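Local coordinates for protein probable acetolactate synthase isozyme III (Small subunit) (Nitrosomonas europaea ATCC 19718, PDB 2PC6) that is probably the small, regulatory-type subunit of a two-component enzyme, built from two ACT-like domains and found as a dimer, at residues 87-92 against 131-136. Numbering follows the deposited sequence.
Sequences ELMLVK and SKLDGF
E87 meets L133 along the length of its own side chain, from CB to the carboxylate, and the pair opens a worked example of how an ACT-like βαββαβ domain seats a helix on its antiparallel sheet. The CB of E87 lies 3.3 Å from CD2 of L133, and the extended glutamate passes obliquely across that methyl, its CG, CD and OE1 each about 3.6 Å from CD2. Through OE2 E87 forms a salt bridge to R150 of strand 145-157; the same arginine salt-bridges D134, linking strand and helix beside the apolar contact. M89, a selenomethionine, runs out straight as far as SE and then bends (chi3 71°), which lays CE 3.7 Å from CG of L133 and 4.0 Å from CD2 of F136, between the two helix residues. V91 continues the row: its CG2, anti to the carbonyl carbon and beside the backbone N, is the nearer branch and approaches CE2 of F136 obliquely at 4.1 Å. The ring also meets F110 edge-to-face. Strand 87-92 and helix 131-136 run nearly parallel, 21° apart, their axes approaching to 9.4 Å at the nearest point. Because no hydrogen bond crosses between them, their adhesion rests on buried apolar surface, with the arginine-bridged carboxylates supplying the polar link at one end.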
loop_
_atom_site.group_PDB
_atom_site.type_symbol
_atom_site.label_atom_id
_atom_site.label_comp_id
_atom_site.label_asym_id
_atom_site.label_seq_id
_atom_site.Cartn_x
_atom_site.Cartn_y
_atom_site.Cartn_z
ATOM N N GLU A 87 3.356 7.014 -2.688
ATOM C CA GLU A 87 3.131 6.217 -1.526
ATOM C C GLU A 87 2.251 6.998 -0.591
ATOM O O GLU A 87 2.273 8.237 -0.597
ATOM C CB GLU A 87 4.466 5.955 -0.872
ATOM C CG GLU A 87 4.408 4.834 0.162
ATOM C CD GLU A 87 5.809 4.488 0.663
ATOM O OE1 GLU A 87 6.812 5.096 0.138
ATOM O OE2 GLU A 87 5.898 3.610 1.568
ATOM N N LEU A 88 1.471 6.287 0.207
ATOM C CA LEU A 88 0.733 6.924 1.294
ATOM C C LEU A 88 1.272 6.507 2.661
ATOM O O LEU A 88 1.653 5.365 2.890
ATOM C CB LEU A 88 -0.779 6.652 1.179
ATOM C CG LEU A 88 -1.695 7.300 2.246
ATOM C CD1 LEU A 88 -3.027 7.686 1.656
ATOM C CD2 LEU A 88 -1.932 6.278 3.283
HETATM N N MSE A 89 1.284 7.439 3.578
HETATM C CA MSE A 89 1.778 7.189 4.899
HETATM C C MSE A 89 0.922 7.889 5.944
HETATM O O MSE A 89 0.498 9.040 5.782
HETATM C CB MSE A 89 3.215 7.652 4.972
HETATM C CG MSE A 89 3.776 7.695 6.334
HETATM SE SE MSE A 89 5.718 8.106 6.250
HETATM C CE MSE A 89 5.605 9.990 5.718
ATOM N N LEU A 90 0.706 7.167 7.027
ATOM C CA LEU A 90 0.083 7.649 8.239
ATOM C C LEU A 90 1.112 7.635 9.398
ATOM O O LEU A 90 1.625 6.564 9.788
ATOM C CB LEU A 90 -1.076 6.715 8.585
ATOM C CG LEU A 90 -2.537 7.120 8.388
ATOM C CD1 LEU A 90 -2.815 7.972 7.161
ATOM C CD2 LEU A 90 -3.397 5.879 8.396
ATOM N N VAL A 91 1.365 8.816 9.964
ATOM C CA VAL A 91 2.335 9.001 11.028
ATOM C C VAL A 91 1.619 9.530 12.256
ATOM O O VAL A 91 1.076 10.662 12.233
ATOM C CB VAL A 91 3.334 10.089 10.630
ATOM C CG1 VAL A 91 4.433 10.138 11.617
ATOM C CG2 VAL A 91 3.877 9.784 9.292
ATOM N N LYS A 92 1.618 8.752 13.337
ATOM C CA LYS A 92 1.009 9.247 14.580
ATOM C C LYS A 92 2.104 9.812 15.469
ATOM O O LYS A 92 3.061 9.120 15.761
ATOM C CB LYS A 92 0.212 8.139 15.281
ATOM C CG LYS A 92 -0.232 8.459 16.681
ATOM C CD LYS A 92 -0.879 7.232 17.379
ATOM C CE LYS A 92 -2.097 6.769 16.582
ATOM N NZ LYS A 92 -2.689 5.520 17.127
ATOM N N SER A 131 10.963 10.086 -1.830
ATOM C CA SER A 131 11.832 11.065 -1.196
ATOM C C SER A 131 11.072 12.075 -0.382
ATOM O O SER A 131 11.565 12.503 0.651
ATOM C CB SER A 131 12.839 11.736 -2.162
ATOM O OG SER A 131 12.186 12.364 -3.224
ATOM N N LYS A 132 9.873 12.431 -0.815
ATOM C CA LYS A 132 9.058 13.337 -0.046
ATOM C C LYS A 132 8.756 12.719 1.316
ATOM O O LYS A 132 8.869 13.398 2.332
ATOM C CB LYS A 132 7.752 13.660 -0.776
ATOM C CG LYS A 132 7.174 15.013 -0.427
ATOM C CD LYS A 132 5.686 14.910 -0.015
ATOM C CE LYS A 132 4.823 16.129 -0.484
ATOM N NZ LYS A 132 3.313 15.913 -0.206
ATOM N N LEU A 133 8.373 11.443 1.335
ATOM C CA LEU A 133 7.952 10.800 2.587
ATOM C C LEU A 133 9.152 10.583 3.453
ATOM O O LEU A 133 9.074 10.786 4.666
ATOM C CB LEU A 133 7.256 9.454 2.366
ATOM C CG LEU A 133 5.738 9.395 2.058
ATOM C CD1 LEU A 133 5.247 10.459 1.109
ATOM C CD2 LEU A 133 5.302 7.991 1.554
ATOM N N ASP A 134 10.262 10.191 2.828
ATOM C CA ASP A 134 11.515 10.104 3.550
ATOM C C ASP A 134 11.958 11.474 4.114
ATOM O O ASP A 134 12.523 11.532 5.214
ATOM C CB ASP A 134 12.624 9.454 2.701
ATOM C CG ASP A 134 12.372 7.976 2.420
ATOM O OD1 ASP A 134 11.308 7.434 2.726
ATOM O OD2 ASP A 134 13.233 7.317 1.889
ATOM N N GLY A 135 11.694 12.564 3.390
ATOM C CA GLY A 135 12.086 13.907 3.831
ATOM C C GLY A 135 11.285 14.354 5.045
ATOM O O GLY A 135 11.816 15.009 5.976
ATOM N N PHE A 136 10.004 13.994 5.040
ATOM C CA PHE A 136 9.184 14.157 6.203
ATOM C C PHE A 136 9.779 13.438 7.413
ATOM O O PHE A 136 9.914 14.033 8.458
ATOM C CB PHE A 136 7.783 13.641 5.977
ATOM C CG PHE A 136 6.858 13.984 7.105
ATOM C CD1 PHE A 136 6.306 15.264 7.196
ATOM C CD2 PHE A 136 6.594 13.058 8.127
ATOM C CE1 PHE A 136 5.470 15.642 8.253
ATOM C CE2 PHE A 136 5.760 13.388 9.177
ATOM C CZ PHE A 136 5.168 14.721 9.227
#